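Local structure of congerin-1 (Conger myriaster, 1C1L) at residues 56-61 and 76-81; 26-31 and 82-87; 15-20 and 89-94. The protein binds beta-galactosides such as lactose as a homodimeric galectin, although its physiological role is not yet known. One frame throughout, in Å; residues are numbered along the deposited sequence.

Overall arrangement
The three contacts join parts of one galectin domain, a sandwich of two antiparallel beta sheets. Contact 1 pairs edge strand 75-77 with strand 55-64 in the sheet that binds the sugar. Contact 2 lies about 13 Å from it, centre to centre, where the loop 82-87 passes the start of strand 30-35. Contact 3 pairs two strands of the other sheet, with its centre about 19 Å from contact 1 and about 20 Å from contact 2. Bound lactose meets Arg76 and Val60 of contact 1 and Arg30 of contact 2. The side chain of Ile90 in contact 3 stays about 14 Å from the galactose.

Contact 1: residues 56-61 and 76-81; sequences QNTIVM and RSTNFT
Ile59 and Ser77 form an antiparallel hydrogen-bonded pair. Ile59 N gives a nearly straight bond to Ser77 O at 2.8 Å, and Ser77 N returns one to Ile59 O at 2.9 Å. Val60 and Arg76 follow as a non-hydrogen-bonded pair, with their CA atoms 4.5 Å apart. The pairing runs on to Met61 and Gln75, while beyond Ser77 the chain leaves the sheet: Ser77 OG accepts from Asn79 N in an ST turn, and Asn79 is the centre of an inverse gamma turn. On the other segment, Asn57 and Thr58 form a G1 beta bulge opposite Arg49.

Phe80 comes back against this bulge. Its CG is anti to the backbone N (chi1 -166°), which lays a face of the ring against Asn57. Asn57 CA sits over the ring centre in a CH-pi contact, 3.7 Å from the centroid. The Asn57 amide is nearly parallel to the ring, with OD1 3.6 Å from Phe80 CE1. Ile59 CG1 touches the same ring obliquely at CD2. His48 and Phe50 meet Phe80 edge to face.

On the sugar-binding face, Arg76 and Val60 lie side by side. Val60 CG2 covers one face of the guanidinium, 3.8 Å from Arg76 CZ. Thr58 CG2 reaches Arg76 NH1 obliquely. Salt bridges to Asp55 and Glu74 further limit how this group can turn. Arg76 also touches the glucose of lactose, and Val60 touches the galactose. This hairpin edge is part of the galectin carbohydrate-recognition site.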
loop_
_atom_site.group_PDB
_atom_site.type_symbol
_atom_site.label_atom_id
_atom_site.label_comp_id
_atom_site.label_asym_id
_atom_site.label_seq_id
_atom_site.Cartn_x
_atom_site.Cartn_y
_atom_site.Cartn_z
ATOM N N GLN A 56 -9.015 18.958 22.162
ATOM C CA GLN A 56 -9.097 19.843 21.026
ATOM C C GLN A 56 -7.678 19.896 20.516
ATOM O O GLN A 56 -6.760 20.158 21.286
ATOM C CB GLN A 56 -9.547 21.237 21.451
ATOM C CG GLN A 56 -10.973 21.335 21.961
ATOM C CD GLN A 56 -12.012 21.071 20.890
ATOM O OE1 GLN A 56 -11.897 21.474 19.725
ATOM N NE2 GLN A 56 -13.061 20.357 21.252
ATOM N N ASN A 57 -7.483 19.575 19.243
ATOM C CA ASN A 57 -6.173 19.601 18.599
ATOM C C ASN A 57 -5.034 19.005 19.412
ATOM O O ASN A 57 -3.946 19.562 19.617
ATOM C CB ASN A 57 -5.857 21.037 18.180
ATOM C CG ASN A 57 -6.786 21.540 17.082
ATOM O OD1 ASN A 57 -7.520 20.792 16.436
ATOM N ND2 ASN A 57 -6.842 22.811 16.748
ATOM N N THR A 58 -5.307 17.764 19.794
ATOM C CA THR A 58 -4.386 16.988 20.603
ATOM C C THR A 58 -4.016 15.704 19.861
ATOM O O THR A 58 -4.863 15.101 19.197
ATOM C CB THR A 58 -5.033 16.613 21.966
ATOM O OG1 THR A 58 -5.522 17.815 22.553
ATOM C CG2 THR A 58 -4.055 15.919 22.911
ATOM N N ILE A 59 -2.747 15.332 19.908
ATOM C CA ILE A 59 -2.252 14.069 19.371
ATOM C C ILE A 59 -2.142 13.170 20.590
ATOM O O ILE A 59 -1.553 13.552 21.614
ATOM C CB ILE A 59 -0.840 14.202 18.741
ATOM C CG1 ILE A 59 -0.859 15.111 17.522
ATOM C CG2 ILE A 59 -0.347 12.803 18.331
ATOM C CD1 ILE A 59 0.562 15.543 17.108
ATOM N N VAL A 60 -2.706 11.977 20.486
ATOM C CA VAL A 60 -2.645 10.972 21.521
ATOM C C VAL A 60 -1.989 9.748 20.893
ATOM O O VAL A 60 -2.431 9.270 19.842
ATOM C CB VAL A 60 -4.057 10.598 22.016
ATOM C CG1 VAL A 60 -3.978 9.464 23.029
ATOM C CG2 VAL A 60 -4.713 11.812 22.668
ATOM N N MET A 61 -0.973 9.222 21.539
ATOM C CA MET A 61 -0.273 8.024 21.112
ATOM C C MET A 61 -0.412 6.971 22.194
ATOM O O MET A 61 -0.315 7.262 23.398
ATOM C CB MET A 61 1.195 8.318 20.896
ATOM C CG MET A 61 1.410 9.266 19.735
ATOM S SD MET A 61 3.154 9.692 19.563
ATOM C CE MET A 61 3.201 11.047 20.699
ATOM N N ARG A 76 0.794 12.306 24.937
ATOM C CA ARG A 76 0.055 13.361 24.259
ATOM C C ARG A 76 0.962 14.470 23.795
ATOM O O ARG A 76 2.025 14.704 24.386
ATOM C CB ARG A 76 -0.982 13.970 25.180
ATOM C CG ARG A 76 -2.073 12.965 25.479
ATOM C CD ARG A 76 -2.956 13.414 26.613
ATOM N NE ARG A 76 -4.106 12.530 26.665
ATOM C CZ ARG A 76 -5.302 12.966 26.288
ATOM N NH1 ARG A 76 -5.450 14.218 25.874
ATOM N NH2 ARG A 76 -6.353 12.148 26.271
ATOM N N SER A 77 0.522 15.158 22.759
ATOM C CA SER A 77 1.224 16.323 22.274
ATOM C C SER A 77 0.164 17.305 21.828
ATOM O O SER A 77 -0.870 16.895 21.296
ATOM C CB SER A 77 2.111 15.978 21.075
ATOM O OG SER A 77 2.764 17.142 20.561
ATOM N N THR A 78 0.376 18.611 22.013
ATOM C CA THR A 78 -0.520 19.575 21.406
ATOM C C THR A 78 0.221 20.340 20.319
ATOM O O THR A 78 -0.127 21.465 19.951
ATOM C CB THR A 78 -1.073 20.558 22.443
ATOM O OG1 THR A 78 0.043 21.125 23.137
ATOM C CG2 THR A 78 -2.126 19.870 23.285
ATOM N N ASN A 79 1.314 19.794 19.784
ATOM C CA ASN A 79 2.023 20.437 18.687
ATOM C C ASN A 79 1.302 19.885 17.453
ATOM O O ASN A 79 1.746 18.949 16.787
ATOM C CB ASN A 79 3.495 20.030 18.735
ATOM C CG ASN A 79 4.314 20.928 17.819
ATOM O OD1 ASN A 79 3.765 21.802 17.154
ATOM N ND2 ASN A 79 5.627 20.790 17.765
ATOM N N PHE A 80 0.106 20.422 17.234
ATOM C CA PHE A 80 -0.827 19.883 16.250
ATOM C C PHE A 80 -0.817 20.691 14.961
ATOM O O PHE A 80 -1.082 21.891 14.993
ATOM C CB PHE A 80 -2.190 19.893 16.908
ATOM C CG PHE A 80 -3.281 19.082 16.227
ATOM C CD1 PHE A 80 -4.016 19.616 15.163
ATOM C CD2 PHE A 80 -3.602 17.824 16.738
ATOM C CE1 PHE A 80 -5.081 18.888 14.629
ATOM C CE2 PHE A 80 -4.672 17.105 16.198
ATOM C CZ PHE A 80 -5.417 17.639 15.150
ATOM N N THR A 81 -0.528 20.084 13.808
ATOM C CA THR A 81 -0.389 20.852 12.583
ATOM C C THR A 81 -1.322 20.454 11.444
ATOM O O THR A 81 -1.273 21.059 10.366
ATOM C CB THR A 81 1.113 20.771 12.123
ATOM O OG1 THR A 81 1.453 19.396 11.948
ATOM C CG2 THR A 81 2.074 21.395 13.136
#

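Contact 2: residues 26-31 and 82-87; sequences NSPQRF and LSAGQY. With GAL (beta-D-galactopyranose), chain B.
Pro28 and Ala84 make the tightest carbon contact between the two segments. Pro28 CD is 3.5 Å from Ala84 CB, slightly closer than usual van der Waals contact, and Pro28 CG lies just beyond. Ala84 belongs to a type II beta turn from Ser83 to Gln86. Next to it, Asn26 ND2 approaches Gly85 CA to 3.2 Å. Gly85 has a positive phi (73°), and its CA packs against that amide nitrogen.

Deeper in, Phe31 and Leu82 cross at about a right angle. Leu82 CD1 meets the edge of the Phe31 ring in its plane, 3.7 Å from Phe31 CZ. Phe31 holds CG between its backbone N and carbonyl carbon (chi1 80°), which points the ring at Leu82. Ile24 of strand 18-24 touches both residues, and Phe50 packs on Phe31 and Pro28.

Arg30 extends to the sugar. Its chain is stretched from CG to NE, which carries the guanidinium out to the sugar; there it meets galactose O4 edge-on, near its plane. Arg30 NH1 donates to galactose O4 at 2.9 Å and to O3 at 3.0 Å. Arg30 NH2 also donates to O3. A salt bridge from NH1 to Asp47 and a cation-pi contact with Tyr52 help to hold the group. His45, Asn62, Arg49 and Glu74 also hydrogen-bond the galactose. With Trp71, also in the pocket, they make up a polar and aromatic site characteristic of galectins.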
loop_
_atom_site.group_PDB
_atom_site.type_symbol
_atom_site.label_atom_id
_atom_site.label_comp_id
_atom_site.label_asym_id
_atom_site.label_seq_id
_atom_site.Cartn_x
_atom_site.Cartn_y
_atom_site.Cartn_z
ATOM N N ASN A 26 -13.827 16.636 6.168
ATOM C CA ASN A 26 -14.284 17.928 6.669
ATOM C C ASN A 26 -15.037 17.632 7.954
ATOM O O ASN A 26 -15.481 16.500 8.176
ATOM C CB ASN A 26 -15.218 18.595 5.692
ATOM C CG ASN A 26 -14.534 18.849 4.360
ATOM O OD1 ASN A 26 -15.095 18.558 3.313
ATOM N ND2 ASN A 26 -13.316 19.342 4.319
ATOM N N SER A 27 -15.138 18.624 8.834
ATOM C CA SER A 27 -15.768 18.480 10.145
ATOM C C SER A 27 -15.358 17.211 10.921
ATOM O O SER A 27 -16.202 16.439 11.385
ATOM C CB SER A 27 -17.272 18.538 9.928
ATOM O OG SER A 27 -17.508 19.678 9.111
ATOM N N PRO A 28 -14.069 16.909 11.062
ATOM C CA PRO A 28 -13.601 15.715 11.735
ATOM C C PRO A 28 -13.688 15.763 13.251
ATOM O O PRO A 28 -13.593 16.806 13.893
ATOM C CB PRO A 28 -12.192 15.560 11.249
ATOM C CG PRO A 28 -11.736 16.997 11.231
ATOM C CD PRO A 28 -12.947 17.790 10.779
ATOM N N GLN A 29 -13.863 14.607 13.850
ATOM C CA GLN A 29 -13.670 14.457 15.285
ATOM C C GLN A 29 -12.218 14.071 15.483
ATOM O O GLN A 29 -11.470 14.780 16.156
ATOM C CB GLN A 29 -14.578 13.379 15.813
ATOM C CG GLN A 29 -15.980 13.869 16.058
ATOM C CD GLN A 29 -16.811 12.825 16.777
ATOM O OE1 GLN A 29 -17.062 11.732 16.276
ATOM N NE2 GLN A 29 -17.246 13.092 17.989
ATOM N N ARG A 30 -11.790 12.957 14.865
ATOM C CA ARG A 30 -10.438 12.456 15.030
ATOM C C ARG A 30 -10.162 11.366 14.017
ATOM O O ARG A 30 -11.113 10.836 13.441
ATOM C CB ARG A 30 -10.241 11.845 16.424
ATOM C CG ARG A 30 -11.177 10.663 16.727
ATOM C CD ARG A 30 -10.937 10.281 18.168
ATOM N NE ARG A 30 -11.802 9.195 18.598
ATOM C CZ ARG A 30 -11.357 8.106 19.226
ATOM N NH1 ARG A 30 -10.069 7.916 19.508
ATOM N NH2 ARG A 30 -12.231 7.173 19.578
ATOM N N PHE A 31 -8.892 11.061 13.776
ATOM C CA PHE A 31 -8.562 9.888 12.980
ATOM C C PHE A 31 -7.228 9.329 13.475
ATOM O O PHE A 31 -6.386 10.061 14.014
ATOM C CB PHE A 31 -8.453 10.221 11.470
ATOM C CG PHE A 31 -7.149 10.857 11.025
ATOM C CD1 PHE A 31 -6.946 12.223 11.216
ATOM C CD2 PHE A 31 -6.138 10.055 10.479
ATOM C CE1 PHE A 31 -5.723 12.787 10.860
ATOM C CE2 PHE A 31 -4.924 10.632 10.129
ATOM C CZ PHE A 31 -4.711 11.994 10.320
ATOM N N LEU A 82 -2.150 19.423 11.621
ATOM C CA LEU A 82 -3.042 19.021 10.541
ATOM C C LEU A 82 -4.330 19.837 10.598
ATOM O O LEU A 82 -4.689 20.398 11.640
ATOM C CB LEU A 82 -3.348 17.514 10.634
ATOM C CG LEU A 82 -2.171 16.522 10.617
ATOM C CD1 LEU A 82 -2.711 15.100 10.508
ATOM C CD2 LEU A 82 -1.258 16.785 9.424
ATOM N N SER A 83 -5.049 19.852 9.486
ATOM C CA SER A 83 -6.257 20.622 9.333
ATOM C C SER A 83 -7.309 19.776 8.654
ATOM O O SER A 83 -7.040 18.926 7.799
ATOM C CB SER A 83 -5.978 21.853 8.478
ATOM O OG SER A 83 -4.784 22.522 8.862
ATOM N N ALA A 84 -8.550 20.030 9.037
ATOM C CA ALA A 84 -9.720 19.383 8.471
ATOM C C ALA A 84 -9.719 19.565 6.962
ATOM O O ALA A 84 -9.331 20.641 6.494
ATOM C CB ALA A 84 -10.975 20.025 8.990
ATOM N N GLY A 85 -10.138 18.532 6.227
ATOM C CA GLY A 85 -10.248 18.587 4.780
ATOM C C GLY A 85 -8.930 18.559 4.010
ATOM O O GLY A 85 -8.943 18.604 2.776
ATOM N N GLN A 86 -7.779 18.483 4.677
ATOM C CA GLN A 86 -6.500 18.559 3.993
ATOM C C GLN A 86 -5.912 17.191 3.685
ATOM O O GLN A 86 -6.196 16.185 4.310
ATOM C CB GLN A 86 -5.454 19.354 4.842
ATOM C CG GLN A 86 -4.706 18.565 5.950
ATOM C CD GLN A 86 -3.397 19.094 6.539
ATOM O OE1 GLN A 86 -3.382 20.031 7.323
ATOM N NE2 GLN A 86 -2.217 18.555 6.282
ATOM N N TYR A 87 -4.962 17.247 2.739
ATOM C CA TYR A 87 -4.147 16.096 2.420
ATOM C C TYR A 87 -3.103 15.992 3.542
ATOM O O TYR A 87 -2.602 17.023 3.996
ATOM C CB TYR A 87 -3.416 16.338 1.081
ATOM C CG TYR A 87 -2.456 15.204 0.755
ATOM C CD1 TYR A 87 -2.969 13.981 0.340
ATOM C CD2 TYR A 87 -1.079 15.378 0.924
ATOM C CE1 TYR A 87 -2.111 12.918 0.098
ATOM C CE2 TYR A 87 -0.216 14.313 0.679
ATOM C CZ TYR A 87 -0.748 13.092 0.268
ATOM O OH TYR A 87 0.076 12.021 0.005
HETATM C C1 GAL B . -9.394 6.216 24.136
HETATM C C2 GAL B . -10.212 6.129 22.847
HETATM C C3 GAL B . -9.603 5.102 21.891
HETATM C C4 GAL B . -8.102 5.375 21.681
HETATM C C5 GAL B . -7.404 5.513 23.028
HETATM C C6 GAL B . -5.943 5.883 22.881
HETATM O O2 GAL B . -11.543 5.748 23.171
HETATM O O3 GAL B . -10.291 5.167 20.652
HETATM O O4 GAL B . -7.959 6.567 20.925
HETATM O O5 GAL B . -8.041 6.534 23.835
HETATM O O6 GAL B . -5.318 5.946 24.138
#

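Contact 3: residues 15-20 and 89-94; sequences GKFLTV and EITLSY
Thr19 and Thr91 face each other as a non-hydrogen-bonded pair on two antiparallel strands, and their OG1 atoms share a hydrogen bond of 2.8 Å. Both hydroxyls lie anti to their own carbonyl carbons (chi1 -64° and -58°), which turns them toward each other. These strands are neighbours in the sheet of the galectin beta sandwich that lies against the sugar-binding sheet.

Two hydrogen-bonded pairs flank the threonines. Leu18 N to Leu92 O is 2.9 Å, and Leu92 N to Leu18 O is 2.8 Å. Val20 and Ile90 exchange a matching pair of backbone bonds. Short CA-H...O contacts fill in between them, such as Thr91 CA to Leu18 O. The short axes run at 157°, close to antiparallel. Near Gly15 the direct bond, from Gly15 N to Tyr94 O, is weak, and a water joins the two segments. It accepts from Tyr94 N at 2.9 Å and lies close to Lys16 O.

Leu18, Val20, Ile90 and Leu92 project from the face opposite the threonines, into the sandwich. Val20 CG2 comes within 3.9 Å of Ile90 CB. Val33 of the sugar-binding sheet packs on both residues, and Val35 packs on Leu92. Leu18 also reaches Leu5 of the second subunit.

On the threonine side, Glu89 runs past Thr19 CG2, and its OE2 is hydrogen-bonded to Tyr87 OH. Phe17 lies against Thr91 and Ser93. Thr91 CG2 meets the Phe17 ring at its edge, 3.9 Å from CD2. Ser93 CB sits over one ring face in a CH-pi contact, 4.1 Å from the Phe17 centroid.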
loop_
_atom_site.group_PDB
_atom_site.type_symbol
_atom_site.label_atom_id
_atom_site.label_comp_id
_atom_site.label_asym_id
_atom_site.label_seq_id
_atom_site.Cartn_x
_atom_site.Cartn_y
_atom_site.Cartn_z
ATOM N N GLY A 15 14.273 -0.004 10.165
ATOM C CA GLY A 15 15.061 0.751 9.208
ATOM C C GLY A 15 14.296 1.168 7.958
ATOM O O GLY A 15 14.812 1.978 7.197
ATOM N N LYS A 16 13.094 0.656 7.688
ATOM C CA LYS A 16 12.303 1.042 6.526
ATOM C C LYS A 16 11.465 2.255 6.902
ATOM O O LYS A 16 11.179 2.465 8.092
ATOM C CB LYS A 16 11.371 -0.095 6.108
ATOM C CG LYS A 16 12.040 -1.418 5.802
ATOM C CD LYS A 16 12.902 -1.296 4.564
ATOM C CE LYS A 16 13.583 -2.606 4.286
ATOM N NZ LYS A 16 14.415 -2.520 3.101
ATOM N N PHE A 17 11.027 3.043 5.938
ATOM C CA PHE A 17 10.224 4.228 6.160
ATOM C C PHE A 17 8.900 3.982 5.488
ATOM O O PHE A 17 8.821 3.824 4.271
ATOM C CB PHE A 17 10.883 5.460 5.545
ATOM C CG PHE A 17 12.139 5.800 6.322
ATOM C CD1 PHE A 17 13.322 5.101 6.070
ATOM C CD2 PHE A 17 12.103 6.764 7.328
ATOM C CE1 PHE A 17 14.460 5.358 6.832
ATOM C CE2 PHE A 17 13.244 7.018 8.082
ATOM C CZ PHE A 17 14.420 6.314 7.836
ATOM N N LEU A 18 7.844 3.920 6.277
ATOM C CA LEU A 18 6.494 3.746 5.787
ATOM C C LEU A 18 5.797 5.104 5.761
ATOM O O LEU A 18 5.706 5.766 6.799
ATOM C CB LEU A 18 5.730 2.794 6.698
ATOM C CG LEU A 18 4.259 2.559 6.401
ATOM C CD1 LEU A 18 4.143 1.750 5.124
ATOM C CD2 LEU A 18 3.599 1.808 7.541
ATOM N N THR A 19 5.351 5.606 4.624
ATOM C CA THR A 19 4.612 6.857 4.568
ATOM C C THR A 19 3.160 6.525 4.294
ATOM O O THR A 19 2.878 5.708 3.415
ATOM C CB THR A 19 5.156 7.762 3.451
ATOM O OG1 THR A 19 6.492 8.063 3.830
ATOM C CG2 THR A 19 4.386 9.064 3.249
ATOM N N VAL A 20 2.243 7.109 5.058
ATOM C CA VAL A 20 0.833 6.984 4.783
ATOM C C VAL A 20 0.377 8.377 4.358
ATOM O O VAL A 20 0.835 9.398 4.901
ATOM C CB VAL A 20 0.058 6.502 6.045
ATOM C CG1 VAL A 20 0.439 5.055 6.319
ATOM C CG2 VAL A 20 0.385 7.343 7.272
ATOM N N GLU A 89 0.447 13.545 5.135
ATOM C CA GLU A 89 1.383 12.437 5.016
ATOM C C GLU A 89 2.085 12.316 6.351
ATOM O O GLU A 89 2.475 13.336 6.959
ATOM C CB GLU A 89 2.498 12.640 4.019
ATOM C CG GLU A 89 2.045 12.330 2.618
ATOM C CD GLU A 89 3.057 12.572 1.509
ATOM O OE1 GLU A 89 4.229 12.836 1.779
ATOM O OE2 GLU A 89 2.669 12.494 0.352
ATOM N N ILE A 90 2.213 11.092 6.824
ATOM C CA ILE A 90 2.941 10.802 8.040
ATOM C C ILE A 90 3.890 9.653 7.709
ATOM O O ILE A 90 3.473 8.635 7.145
ATOM C CB ILE A 90 1.946 10.410 9.165
ATOM C CG1 ILE A 90 0.994 11.555 9.492
ATOM C CG2 ILE A 90 2.764 10.026 10.395
ATOM C CD1 ILE A 90 -0.203 11.060 10.325
ATOM N N THR A 91 5.165 9.800 8.034
ATOM C CA THR A 91 6.154 8.754 7.837
ATOM C C THR A 91 6.556 8.171 9.181
ATOM O O THR A 91 6.894 8.880 10.138
ATOM C CB THR A 91 7.411 9.298 7.151
ATOM O OG1 THR A 91 6.975 9.847 5.921
ATOM C CG2 THR A 91 8.494 8.227 6.943
ATOM N N LEU A 92 6.577 6.851 9.220
ATOM C CA LEU A 92 6.920 6.104 10.403
ATOM C C LEU A 92 8.133 5.234 10.120
ATOM O O LEU A 92 8.260 4.639 9.045
ATOM C CB LEU A 92 5.797 5.172 10.817
ATOM C CG LEU A 92 4.346 5.607 10.939
ATOM C CD1 LEU A 92 3.466 4.418 11.277
ATOM C CD2 LEU A 92 4.226 6.613 12.063
ATOM N N SER A 93 9.026 5.172 11.081
ATOM C CA SER A 93 10.117 4.232 11.066
ATOM C C SER A 93 10.306 3.824 12.522
ATOM O O SER A 93 9.711 4.420 13.436
ATOM C CB SER A 93 11.383 4.884 10.495
ATOM O OG SER A 93 11.812 6.073 11.150
ATOM N N TYR A 94 11.088 2.796 12.792
ATOM C CA TYR A 94 11.294 2.358 14.151
ATOM C C TYR A 94 12.551 1.526 14.276
ATOM O O TYR A 94 13.104 1.036 13.283
ATOM C CB TYR A 94 10.088 1.536 14.620
ATOM C CG TYR A 94 9.817 0.232 13.884
ATOM C CD1 TYR A 94 9.213 0.216 12.620
ATOM C CD2 TYR A 94 10.150 -0.955 14.523
ATOM C CE1 TYR A 94 8.937 -1.008 12.007
ATOM C CE2 TYR A 94 9.877 -2.176 13.918
ATOM C CZ TYR A 94 9.270 -2.189 12.668
ATOM O OH TYR A 94 8.950 -3.410 12.129
HETATM O O HOH W 1 11.517 1.137 10.477
#